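Local coordinates for protein endo-1,4-beta-xylanase (Pseudoalteromonas haloplanktis, PDB 1H12) that hydrolyses internal beta-1,4-xylosidic bonds of xylan as a cold-adapted family 8 glycoside hydrolase, and may also cleave beta-1,4-glucans, at residues E185-R190 with K222-Q227; A207-F212 with R226-K231. One frame throughout, in Å; residues are numbered along the deposited sequence.

Contact 1 (E185-R190 with K222-Q227); sequences ENQIIR and KNYWRQ
Gln-187 runs alongside the Tyr-224 ring, and the two side chains point in opposite senses as they pass. Gln-187 CG lies 3.7 Å from Tyr-224 CE1. Gln-187 NE2 comes obliquely to within 3.4 Å of Tyr-224 CD1, with the amide and ring planes 53° apart. Gln-187 sits in the type I' turn of a small beta hairpin, between strands 184-185 and 188-189. Its chain is extended beyond CG (chi2 177°), which carries the amide across to helix 219-243. There Gln-187 NE2 donates to Gln-227 OE1 at 2.9 Å. The bond is fairly straight, 162° at the hydrogen. The acceptor lies in the amide plane of Gln-187, and the N-H meets a lone pair of OE1 in the carbonyl plane. The two amides are turned well out of each other's plane. Gln-187 OE1 is taken by Lys-231, one helical turn further on. A water bridges the backbone of the turn and the ring hydroxyl, 3.0 Å from Gln-187 N and 3.1 Å from Tyr-224 OH. Lys-180 also meets the Tyr-224 ring in a cation-pi contact. Both ends of the Gln-187 amide are thus bonded to one helix, which fixes its rotation and ties the hairpin turn to that helix at the protein surface.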
loop_
_atom_site.group_PDB
_atom_site.type_symbol
_atom_site.label_atom_id
_atom_site.label_comp_id
_atom_site.label_asym_id
_atom_site.label_seq_id
_atom_site.Cartn_x
_atom_site.Cartn_y
_atom_site.Cartn_z
ATOM N N GLU A 185 -0.942 18.784 -1.064
ATOM C CA GLU A 185 -0.334 20.079 -1.431
ATOM C C GLU A 185 -0.277 20.120 -2.942
ATOM O O GLU A 185 0.368 19.315 -3.585
ATOM C CB GLU A 185 1.055 20.278 -0.881
ATOM C CG GLU A 185 1.545 21.704 -1.164
ATOM C CD GLU A 185 2.927 22.016 -0.736
ATOM O OE1 GLU A 185 3.663 21.225 -0.200
ATOM O OE2 GLU A 185 3.341 23.187 -0.954
ATOM N N ASN A 186 -0.938 21.112 -3.537
ATOM C CA ASN A 186 -0.899 21.240 -5.003
ATOM C C ASN A 186 -1.265 19.918 -5.684
ATOM O O ASN A 186 -0.618 19.534 -6.662
ATOM C CB ASN A 186 0.526 21.725 -5.494
ATOM C CG ASN A 186 1.029 23.068 -4.840
ATOM O OD1 ASN A 186 0.195 23.921 -4.436
ATOM N ND2 ASN A 186 2.417 23.194 -4.649
ATOM N N GLN A 187 -2.265 19.187 -5.154
ATOM C CA GLN A 187 -2.754 17.957 -5.769
ATOM C C GLN A 187 -1.742 16.808 -5.726
ATOM O O GLN A 187 -1.916 15.874 -6.457
ATOM C CB GLN A 187 -3.287 18.216 -7.165
ATOM C CG GLN A 187 -4.547 19.099 -7.163
ATOM C CD GLN A 187 -5.068 19.430 -8.512
ATOM O OE1 GLN A 187 -4.259 19.800 -9.370
ATOM N NE2 GLN A 187 -6.303 19.125 -8.807
ATOM N N ILE A 188 -0.774 16.893 -4.829
ATOM C CA ILE A 188 0.164 15.817 -4.558
ATOM C C ILE A 188 0.026 15.424 -3.088
ATOM O O ILE A 188 0.078 16.261 -2.174
ATOM C CB ILE A 188 1.603 16.227 -4.854
ATOM C CG1 ILE A 188 1.748 16.439 -6.399
ATOM C CG2 ILE A 188 2.566 15.151 -4.414
ATOM C CD1 ILE A 188 3.005 16.974 -6.810
ATOM N N ILE A 189 -0.108 14.116 -2.850
ATOM C CA ILE A 189 -0.250 13.620 -1.481
ATOM C C ILE A 189 0.915 14.039 -0.618
ATOM O O ILE A 189 2.082 13.925 -0.989
ATOM C CB ILE A 189 -0.476 12.090 -1.517
ATOM C CG1 ILE A 189 -0.961 11.553 -0.180
ATOM C CG2 ILE A 189 0.735 11.342 -2.020
ATOM C CD1 ILE A 189 -2.384 11.879 0.175
ATOM N N ARG A 190 0.595 14.525 0.575
ATOM C CA ARG A 190 1.595 14.932 1.531
ATOM C C ARG A 190 2.178 13.719 2.278
ATOM O O ARG A 190 1.509 12.758 2.577
ATOM C CB ARG A 190 0.953 15.852 2.571
ATOM C CG ARG A 190 0.671 17.249 2.062
ATOM C CD ARG A 190 -0.042 18.079 3.113
ATOM N NE ARG A 190 -0.140 19.495 2.791
ATOM C CZ ARG A 190 0.818 20.378 2.943
ATOM N NH1 ARG A 190 1.972 20.056 3.487
ATOM N NH2 ARG A 190 0.653 21.624 2.533
ATOM N N LYS A 222 -14.739 15.337 -9.614
ATOM C CA LYS A 222 -14.307 14.406 -10.606
ATOM C C LYS A 222 -13.019 14.906 -11.288
ATOM O O LYS A 222 -12.043 14.171 -11.476
ATOM C CB LYS A 222 -15.377 14.148 -11.623
ATOM C CG LYS A 222 -15.000 13.277 -12.685
ATOM C CD LYS A 222 -16.153 12.919 -13.556
ATOM C CE LYS A 222 -15.789 11.778 -14.443
ATOM N NZ LYS A 222 -17.047 11.260 -15.190
ATOM N N ASN A 223 -13.070 16.162 -11.701
ATOM C CA ASN A 223 -11.908 16.769 -12.326
ATOM C C ASN A 223 -10.706 16.860 -11.386
ATOM O O ASN A 223 -9.567 16.588 -11.794
ATOM C CB ASN A 223 -12.291 18.133 -12.924
ATOM C CG ASN A 223 -13.060 18.003 -14.193
ATOM O OD1 ASN A 223 -14.347 17.966 -14.205
ATOM N ND2 ASN A 223 -12.364 17.936 -15.235
ATOM N N TYR A 224 -10.966 17.178 -10.138
ATOM C CA TYR A 224 -9.902 17.249 -9.125
ATOM C C TYR A 224 -9.130 15.935 -9.067
ATOM O O TYR A 224 -7.900 15.905 -9.158
ATOM C CB TYR A 224 -10.489 17.597 -7.750
ATOM C CG TYR A 224 -9.461 17.612 -6.647
ATOM C CD1 TYR A 224 -8.723 18.731 -6.410
ATOM C CD2 TYR A 224 -9.180 16.453 -5.912
ATOM C CE1 TYR A 224 -7.748 18.757 -5.393
ATOM C CE2 TYR A 224 -8.219 16.455 -4.933
ATOM C CZ TYR A 224 -7.476 17.577 -4.689
ATOM O OH TYR A 224 -6.508 17.537 -3.723
ATOM N N TRP A 225 -9.852 14.824 -8.923
ATOM C CA TRP A 225 -9.178 13.541 -8.765
ATOM C C TRP A 225 -8.503 13.072 -10.051
ATOM O O TRP A 225 -7.467 12.418 -9.984
ATOM C CB TRP A 225 -10.114 12.502 -8.168
ATOM C CG TRP A 225 -10.391 12.786 -6.725
ATOM C CD1 TRP A 225 -11.572 13.186 -6.181
ATOM C CD2 TRP A 225 -9.453 12.704 -5.628
ATOM N NE1 TRP A 225 -11.426 13.372 -4.838
ATOM C CE2 TRP A 225 -10.130 13.062 -4.472
ATOM C CE3 TRP A 225 -8.135 12.332 -5.520
ATOM C CZ2 TRP A 225 -9.512 13.118 -3.242
ATOM C CZ3 TRP A 225 -7.502 12.358 -4.298
ATOM C CH2 TRP A 225 -8.196 12.771 -3.166
ATOM N N ARG A 226 -9.071 13.392 -11.224
ATOM C CA ARG A 226 -8.384 13.070 -12.458
ATOM C C ARG A 226 -7.060 13.827 -12.550
ATOM O O ARG A 226 -6.064 13.287 -13.021
ATOM C CB ARG A 226 -9.266 13.484 -13.642
ATOM N N GLN A 227 -7.038 15.086 -12.101
ATOM C CA GLN A 227 -5.836 15.877 -12.113
ATOM C C GLN A 227 -4.814 15.300 -11.109
ATOM O O GLN A 227 -3.606 15.284 -11.400
ATOM C CB GLN A 227 -6.162 17.302 -11.754
ATOM C CG GLN A 227 -6.934 18.008 -12.883
ATOM C CD GLN A 227 -7.793 19.147 -12.397
ATOM O OE1 GLN A 227 -7.588 19.685 -11.310
ATOM N NE2 GLN A 227 -8.762 19.536 -13.228
HETATM O O HOH W 1 -4.608 20.017 -3.511
#

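Contact 2 (A207-F212 with R226-K231); sequences AFYDYF and RQVATK
Arg-226 O accepts a hydrogen bond from a water at 2.8 Å, and also the helical bond from Thr-230 N. The same water lies 3.1 Å from Thr-230 OG1 and donates a weak, long bond to Asp-210 OD1. It therefore bridges an antiparallel helix pair of the (alpha/alpha)6 barrel of family 8. Helices 207-212 and 226-231 run at 169° to each other. Their axes approach to 7.7 Å, close for two helices, and the small Ala-229 lies at the interface. Tyr-209 CA and Ala-229 CA are 5.1 Å apart.

The apolar part of the contact centres on the Tyr-209 ring. Val-228 reaches over one face with its CG1 branch, which stands anti to the backbone N (chi1 174°). This methyl is 12° off the ring normal, a CH-pi contact over the middle of the ring. The isopropyl group of Val-228 stands roughly perpendicular to the run of the tyrosine. Nearer the backbone, Tyr-209 CB meets Ala-229 CB at 3.8 Å. The far end of the ring is held by Glu-147 of helix 143-160, to which Tyr-209 OH is hydrogen-bonded. This links the pair to a further helix of the barrel.

Asp-210, itself partly exposed, sets its carboxylate against the Ala-229 methyl. Its OD2 forms a salt bridge with Arg-233, further along helix 219-243. That partner probably favours the charged carboxylate. Asp-210 OD1 and OD2 each lie 3.6 Å from Ala-229 CB.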
loop_
_atom_site.group_PDB
_atom_site.type_symbol
_atom_site.label_atom_id
_atom_site.label_comp_id
_atom_site.label_asym_id
_atom_site.label_seq_id
_atom_site.Cartn_x
_atom_site.Cartn_y
_atom_site.Cartn_z
ATOM N N ALA A 207 -3.911 4.954 -10.114
ATOM C CA ALA A 207 -5.177 4.349 -10.465
ATOM C C ALA A 207 -6.212 4.569 -9.394
ATOM O O ALA A 207 -7.414 4.633 -9.708
ATOM C CB ALA A 207 -4.997 2.870 -10.747
ATOM N N PHE A 208 -5.819 4.615 -8.119
ATOM C CA PHE A 208 -6.807 4.912 -7.076
ATOM C C PHE A 208 -7.477 6.263 -7.345
ATOM O O PHE A 208 -8.666 6.413 -7.126
ATOM C CB PHE A 208 -6.188 4.935 -5.669
ATOM C CG PHE A 208 -5.900 3.593 -5.046
ATOM C CD1 PHE A 208 -6.030 2.406 -5.730
ATOM C CD2 PHE A 208 -5.515 3.555 -3.707
ATOM C CE1 PHE A 208 -5.741 1.200 -5.100
ATOM C CE2 PHE A 208 -5.205 2.375 -3.104
ATOM C CZ PHE A 208 -5.311 1.188 -3.786
ATOM N N TYR A 209 -6.695 7.253 -7.768
ATOM C CA TYR A 209 -7.249 8.586 -7.972
ATOM C C TYR A 209 -8.238 8.574 -9.146
ATOM O O TYR A 209 -9.265 9.263 -9.102
ATOM C CB TYR A 209 -6.151 9.606 -8.182
ATOM C CG TYR A 209 -5.040 9.537 -7.149
ATOM C CD1 TYR A 209 -5.272 9.522 -5.795
ATOM C CD2 TYR A 209 -3.730 9.473 -7.583
ATOM C CE1 TYR A 209 -4.230 9.453 -4.902
ATOM C CE2 TYR A 209 -2.678 9.392 -6.676
ATOM C CZ TYR A 209 -2.911 9.381 -5.353
ATOM O OH TYR A 209 -1.814 9.262 -4.517
ATOM N N ASP A 210 -7.940 7.805 -10.208
ATOM C CA ASP A 210 -8.900 7.668 -11.288
ATOM C C ASP A 210 -10.174 6.997 -10.833
ATOM O O ASP A 210 -11.266 7.387 -11.251
ATOM C CB ASP A 210 -8.259 6.838 -12.411
ATOM C CG ASP A 210 -7.245 7.595 -13.218
ATOM O OD1 ASP A 210 -7.639 8.675 -13.719
ATOM O OD2 ASP A 210 -6.106 7.163 -13.377
ATOM N N TYR A 211 -10.063 5.987 -9.954
ATOM C CA TYR A 211 -11.243 5.350 -9.374
ATOM C C TYR A 211 -12.017 6.368 -8.503
ATOM O O TYR A 211 -13.252 6.447 -8.593
ATOM C CB TYR A 211 -10.754 4.147 -8.538
ATOM C CG TYR A 211 -11.828 3.414 -7.793
ATOM C CD1 TYR A 211 -12.733 2.598 -8.423
ATOM C CD2 TYR A 211 -11.926 3.528 -6.412
ATOM C CE1 TYR A 211 -13.729 1.935 -7.704
ATOM C CE2 TYR A 211 -12.862 2.820 -5.692
ATOM C CZ TYR A 211 -13.806 2.069 -6.337
ATOM O OH TYR A 211 -14.793 1.469 -5.581
ATOM N N PHE A 212 -11.323 7.157 -7.700
ATOM C CA PHE A 212 -12.008 8.162 -6.905
ATOM C C PHE A 212 -12.807 9.104 -7.829
ATOM O O PHE A 212 -13.964 9.415 -7.566
ATOM C CB PHE A 212 -11.040 8.984 -6.101
ATOM C CG PHE A 212 -10.206 8.238 -5.053
ATOM C CD1 PHE A 212 -10.565 7.021 -4.580
ATOM C CD2 PHE A 212 -9.098 8.836 -4.513
ATOM C CE1 PHE A 212 -9.821 6.379 -3.600
ATOM C CE2 PHE A 212 -8.333 8.216 -3.553
ATOM C CZ PHE A 212 -8.692 6.973 -3.088
ATOM N N ARG A 226 -9.071 13.392 -11.224
ATOM C CA ARG A 226 -8.384 13.070 -12.458
ATOM C C ARG A 226 -7.060 13.827 -12.550
ATOM O O ARG A 226 -6.064 13.287 -13.021
ATOM C CB ARG A 226 -9.266 13.484 -13.642
ATOM N N GLN A 227 -7.038 15.086 -12.101
ATOM C CA GLN A 227 -5.836 15.877 -12.113
ATOM C C GLN A 227 -4.814 15.300 -11.109
ATOM O O GLN A 227 -3.606 15.284 -11.400
ATOM C CB GLN A 227 -6.162 17.302 -11.754
ATOM C CG GLN A 227 -6.934 18.008 -12.883
ATOM C CD GLN A 227 -7.793 19.147 -12.397
ATOM O OE1 GLN A 227 -7.588 19.685 -11.310
ATOM N NE2 GLN A 227 -8.762 19.536 -13.228
ATOM N N VAL A 228 -5.273 14.852 -9.944
ATOM C CA VAL A 228 -4.368 14.193 -8.988
ATOM C C VAL A 228 -3.745 12.975 -9.659
ATOM O O VAL A 228 -2.548 12.715 -9.510
ATOM C CB VAL A 228 -5.132 13.817 -7.696
ATOM C CG1 VAL A 228 -4.264 13.006 -6.772
ATOM C CG2 VAL A 228 -5.584 15.073 -6.946
ATOM N N ALA A 229 -4.541 12.186 -10.391
ATOM C CA ALA A 229 -4.000 11.019 -11.081
ATOM C C ALA A 229 -2.882 11.388 -12.050
ATOM O O ALA A 229 -1.814 10.766 -12.051
ATOM C CB ALA A 229 -5.104 10.260 -11.781
ATOM N N THR A 230 -3.120 12.399 -12.883
ATOM C CA THR A 230 -2.123 12.805 -13.842
ATOM C C THR A 230 -0.885 13.323 -13.156
ATOM O O THR A 230 0.254 13.005 -13.556
ATOM C CB THR A 230 -2.741 13.882 -14.762
ATOM O OG1 THR A 230 -3.825 13.321 -15.455
ATOM C CG2 THR A 230 -1.697 14.417 -15.771
ATOM N N LYS A 231 -1.040 14.123 -12.117
ATOM C CA LYS A 231 0.096 14.690 -11.411
ATOM C C LYS A 231 0.858 13.582 -10.684
ATOM O O LYS A 231 2.081 13.735 -10.506
ATOM C CB LYS A 231 -0.364 15.762 -10.435
ATOM C CG LYS A 231 -0.661 17.098 -11.130
ATOM C CD LYS A 231 -0.977 18.181 -10.135
ATOM C CE LYS A 231 -1.123 19.541 -10.710
ATOM N NZ LYS A 231 -1.639 20.559 -9.677
HETATM O O HOH W 2 -6.303 11.418 -15.116
#

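The centres of contacts 1 and 2 are about 7 Å apart. Both use helix 219-243 and share Arg-226 and Gln-227. Along the chain the hairpin 184-189 comes first, then helix 206-215, and last the helix that receives both. Contact 1 lies at the surface, whereas contact 2 is buried between two helices. They touch directly: besides the Lys-231 bond to the hairpin turn, Val-228 CG1 packs against Gln-187 O. Trp-225 CB also meets Tyr-209 O. One helix thus joins a surface hairpin to a neighbouring helix of the barrel. Neither contact includes a residue of the observed xylose pocket.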